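Local coordinates for clan CA, family C40, NlpC/P60 superfamily cysteine peptidase (Trichomonas vaginalis, PDB 6BIO), which probably acts as a cysteine peptidase of the NlpC/P60 family, one of the laterally acquired peptidoglycan hydrolases with which this parasite targets bacteria, at residues A201-Q204 against D205-Q209; Q215-L218 against P219-I223. One frame throughout, in Å; residues are numbered along the deposited sequence.

Interaction 1: A201-Q204 against D205-Q209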
loop_
_atom_site.group_PDB
_atom_site.type_symbol
_atom_site.label_atom_id
_atom_site.label_comp_id
_atom_site.label_asym_id
_atom_site.label_seq_id
_atom_site.Cartn_x
_atom_site.Cartn_y
_atom_site.Cartn_z
ATOM N N ALA A 201 14.505 -4.782 -6.521
ATOM C CA ALA A 201 15.382 -4.093 -5.597
ATOM C C ALA A 201 16.134 -2.977 -6.295
ATOM O O ALA A 201 16.347 -1.923 -5.716
ATOM C CB ALA A 201 16.383 -5.059 -4.963
ATOM N N ASP A 202 16.582 -3.211 -7.539
ATOM C CA ASP A 202 17.367 -2.191 -8.218
ATOM C C ASP A 202 16.578 -0.942 -8.585
ATOM O O ASP A 202 17.174 0.092 -8.878
ATOM C CB ASP A 202 18.044 -2.771 -9.459
ATOM C CG ASP A 202 17.077 -3.365 -10.476
ATOM O OD1 ASP A 202 15.883 -3.553 -10.206
ATOM O OD2 ASP A 202 17.541 -3.760 -11.558
ATOM N N VAL A 203 15.262 -1.000 -8.576
ATOM C CA VAL A 203 14.418 0.158 -8.766
ATOM C C VAL A 203 13.965 0.747 -7.442
ATOM O O VAL A 203 13.889 1.971 -7.292
ATOM C CB VAL A 203 13.252 -0.167 -9.716
ATOM C CG1 VAL A 203 12.416 1.074 -9.957
ATOM C CG2 VAL A 203 13.811 -0.652 -11.023
ATOM N N GLN A 204 13.688 -0.115 -6.463
ATOM C CA GLN A 204 13.390 0.377 -5.124
ATOM C C GLN A 204 14.518 1.253 -4.608
ATOM O O GLN A 204 14.288 2.227 -3.893
ATOM C CB GLN A 204 13.167 -0.808 -4.190
ATOM C CG GLN A 204 11.898 -1.573 -4.535
ATOM C CD GLN A 204 11.750 -2.887 -3.783
ATOM O OE1 GLN A 204 12.630 -3.293 -3.018
ATOM N NE2 GLN A 204 10.642 -3.541 -3.971
ATOM N N ASP A 205 15.742 0.932 -5.018
ATOM C CA ASP A 205 16.962 1.680 -4.684
ATOM C C ASP A 205 16.947 3.114 -5.168
ATOM O O ASP A 205 17.794 3.900 -4.729
ATOM C CB ASP A 205 18.142 0.960 -5.343
ATOM C CG ASP A 205 19.501 1.598 -5.054
ATOM O OD1 ASP A 205 19.934 1.552 -3.878
ATOM O OD2 ASP A 205 20.115 2.054 -6.056
ATOM N N LEU A 206 16.074 3.459 -6.115
ATOM C CA LEU A 206 16.143 4.728 -6.846
ATOM C C LEU A 206 15.083 5.714 -6.413
ATOM O O LEU A 206 15.035 6.832 -6.953
ATOM C CB LEU A 206 16.017 4.487 -8.355
ATOM C CG LEU A 206 17.029 3.533 -8.977
ATOM C CD1 LEU A 206 16.734 3.384 -10.434
ATOM C CD2 LEU A 206 18.461 4.045 -8.769
ATOM N N HIS A 207 14.211 5.324 -5.477
ATOM C CA HIS A 207 13.081 6.167 -5.073
ATOM C C HIS A 207 12.944 6.137 -3.567
ATOM O O HIS A 207 13.623 5.392 -2.879
ATOM C CB HIS A 207 11.779 5.747 -5.785
ATOM C CG HIS A 207 11.923 5.707 -7.273
ATOM N ND1 HIS A 207 11.877 6.845 -8.056
ATOM C CD2 HIS A 207 12.170 4.677 -8.117
ATOM C CE1 HIS A 207 12.084 6.508 -9.319
ATOM N NE2 HIS A 207 12.255 5.196 -9.382
ATOM N N GLY A 208 11.985 6.900 -3.063
ATOM C CA GLY A 208 11.853 7.136 -1.646
ATOM C C GLY A 208 12.854 8.166 -1.166
ATOM O O GLY A 208 13.834 8.483 -1.831
ATOM N N GLN A 209 12.634 8.650 0.044
ATOM C CA GLN A 209 13.523 9.652 0.602
ATOM C C GLN A 209 14.847 8.982 0.952
ATOM O O GLN A 209 14.890 7.958 1.628
ATOM C CB GLN A 209 12.872 10.253 1.855
ATOM C CG GLN A 209 13.724 11.282 2.624
ATOM C CD GLN A 209 13.100 11.604 3.985
ATOM O OE1 GLN A 209 11.965 11.204 4.282
ATOM N NE2 GLN A 209 13.849 12.297 4.822
HETATM O O HOH W 1 19.884 0.637 -8.516
#

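Interaction 2: Q215-L218 against P219-I223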
loop_
_atom_site.group_PDB
_atom_site.type_symbol
_atom_site.label_atom_id
_atom_site.label_comp_id
_atom_site.label_asym_id
_atom_site.label_seq_id
_atom_site.Cartn_x
_atom_site.Cartn_y
_atom_site.Cartn_z
ATOM N N GLN A 215 22.822 6.085 10.903
ATOM C CA GLN A 215 22.402 6.468 12.251
ATOM C C GLN A 215 20.963 6.955 12.288
ATOM O O GLN A 215 20.312 6.886 13.339
ATOM C CB GLN A 215 23.336 7.564 12.802
ATOM N N ASP A 216 20.462 7.458 11.174
ATOM C CA ASP A 216 19.133 8.043 11.104
ATOM C C ASP A 216 18.067 7.043 10.678
ATOM O O ASP A 216 16.910 7.433 10.487
ATOM C CB ASP A 216 19.153 9.228 10.135
ATOM C CG ASP A 216 20.050 10.344 10.627
ATOM O OD1 ASP A 216 20.129 10.526 11.857
ATOM O OD2 ASP A 216 20.711 11.022 9.810
ATOM N N ILE A 217 18.422 5.765 10.515
ATOM C CA ILE A 217 17.463 4.790 10.019
ATOM C C ILE A 217 16.385 4.551 11.057
ATOM O O ILE A 217 16.614 4.638 12.269
ATOM C CB ILE A 217 18.185 3.483 9.664
ATOM C CG1 ILE A 217 17.343 2.583 8.778
ATOM C CG2 ILE A 217 18.616 2.735 10.939
ATOM C CD1 ILE A 217 18.131 1.429 8.163
ATOM N N LEU A 218 15.194 4.248 10.567
ATOM C CA LEU A 218 14.041 4.010 11.413
ATOM C C LEU A 218 13.255 2.821 10.886
ATOM O O LEU A 218 13.355 2.469 9.701
ATOM C CB LEU A 218 13.126 5.237 11.416
ATOM C CG LEU A 218 13.637 6.466 12.140
ATOM C CD1 LEU A 218 12.745 7.647 11.960
ATOM C CD2 LEU A 218 13.774 6.168 13.608
ATOM N N PRO A 219 12.431 2.202 11.743
ATOM C CA PRO A 219 11.617 1.069 11.302
ATOM C C PRO A 219 10.831 1.431 10.050
ATOM O O PRO A 219 10.230 2.511 9.957
ATOM C CB PRO A 219 10.683 0.836 12.493
ATOM C CG PRO A 219 11.579 1.207 13.685
ATOM C CD PRO A 219 12.316 2.429 13.199
ATOM N N GLY A 220 10.786 0.500 9.111
ATOM C CA GLY A 220 10.084 0.710 7.874
ATOM C C GLY A 220 10.944 1.221 6.742
ATOM O O GLY A 220 10.531 1.127 5.578
ATOM N N ASP A 221 12.115 1.778 7.044
ATOM C CA ASP A 221 13.050 2.133 5.987
ATOM C C ASP A 221 13.513 0.844 5.326
ATOM O O ASP A 221 13.656 -0.189 5.973
ATOM C CB ASP A 221 14.271 2.889 6.547
ATOM C CG ASP A 221 13.916 4.249 7.147
ATOM O OD1 ASP A 221 12.798 4.748 6.889
ATOM O OD2 ASP A 221 14.836 4.831 7.819
ATOM N N ILE A 222 13.733 0.901 4.019
ATOM C CA ILE A 222 14.312 -0.229 3.297
ATOM C C ILE A 222 15.791 0.026 3.066
ATOM O O ILE A 222 16.259 1.163 3.052
ATOM C CB ILE A 222 13.585 -0.592 1.994
ATOM C CG1 ILE A 222 13.755 0.461 0.918
ATOM C CG2 ILE A 222 12.092 -0.906 2.309
ATOM C CD1 ILE A 222 13.250 0.031 -0.415
ATOM N N ILE A 223 16.544 -1.068 3.018
ATOM C CA ILE A 223 17.983 -1.058 2.799
ATOM C C ILE A 223 18.257 -1.929 1.592
ATOM O O ILE A 223 17.894 -3.107 1.594
ATOM C CB ILE A 223 18.728 -1.636 4.006
ATOM C CG1 ILE A 223 18.250 -1.055 5.339
ATOM C CG2 ILE A 223 20.208 -1.440 3.830
ATOM C CD1 ILE A 223 18.490 -2.032 6.497
#

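Interaction 1: A201-Q204 against D205-Q209
The imidazole of His207 meets the carbonyl oxygen of Val203 obliquely, with Val203 O 3.3 Å from His207 CD2, while the Val203 methyl CG1 lies close to the ring plane, 4.1 Å from His207 CD2. With CG beside its backbone N (chi1 -54°), His207 swings its ring back along the last turn of the helix, where it runs alongside Val203 and points the same way. The short apolar branch of a valine suits this partly exposed place beside the ring. The second flat group, the carboxylate of Asp205, is divided between two tasks. Its CG, opposite the backbone N (chi1 -178°), puts the carboxylate where OD2 accepts a hydrogen bond from a water 2.8 Å away; this water also donates to Asp202 O, tying the acid to the helix end. OD1 turns into the protein, where the hydroxyls of Thr224, Ser270 and Thr271 hydrogen-bond to it. A short acid suits this buried place, because three hydroxyls can share one carboxylate oxygen, which would help to stabilise a probable negative charge.

Along the backbone, the i to i+4 bond of Asp205 N to Ala201 O, 3.0 Å, gives way to the i to i+3 bond of Leu206 N to Val203 O, 2.9 Å. Leu206 then lays CG against Asp202 O, 3.4 Å away. The bond from His207 N to Gln204 O is long and weak, and Gln204 O also has Tyr275 OH as a partner. The extended Gln204 side chain leads away, and its NE2 hydrogen-bonds to the carbonyl oxygens of Ser183 and His198. Together these features form a helix C-terminus running into a type I beta turn, Gln204 to His207, which delivers the chain to the edge strand 209-210 of the NlpC/P60 sheet.

Interaction 2: Q215-L218 against P219-I223
Ile217 places CG1 opposite its backbone N (chi1 -163°), while Asp221 folds CG to the side of its own N (chi1 -65°); the two side chains slide past each other in opposite directions, with Ile217 CG1 3.5 Å from Asp221 OD2. The rotation of Asp221 also brings its OD2 back to Leu218 N, which donates to it at 2.8 Å from above the carboxylate plane (58° out of it). Arg274 forms a salt bridge to the same oxygen and Trp276 NE1 binds OD1, so both oxygens of this buried acid have donors, and the arginine probably helps to keep it ionised.

Beyond Asp221, the end of Ile217 crosses Ile223 at about a right angle, its CD1 3.8 Å from Ile223 CG1, adding an apolar contact beside the carboxylate. Asp221 N closes the turn on Leu218 O at 3.0 Å. Proline at the second position matches the required backbone angles; at the third, phi is positive and a CB would press against the carbonyl O of Pro219, which suits Gly220. This is a type II beta turn, the Pro-Gly-Asp turn recurrent in NlpC/P60 domains, and it leads into strand 222-225 of the sheet.

How the interactions relate
Interactions 1 and 2 follow each other along the chain, their centres about 14 Å apart, and both serve one six-stranded sheet: interaction 1 leads into strand 209-210, interaction 2 into strand 222-225. They touch directly where Gln204 CB packs 3.9 Å from Ile222 CD1. Strand 269-274, lying between those two strands, links them further: its Arg273 reaches Gly208 O, while its Arg274 pairs with Asp221. Asp205 itself binds Thr224, just beyond interaction 2. Interaction 1 meets the start of helix 182-191 through Ser183, and interaction 2 its far end through Tyr190. Family members generally carry their catalytic cysteine at this helix start, so interaction 1 is probably the closer to the active site.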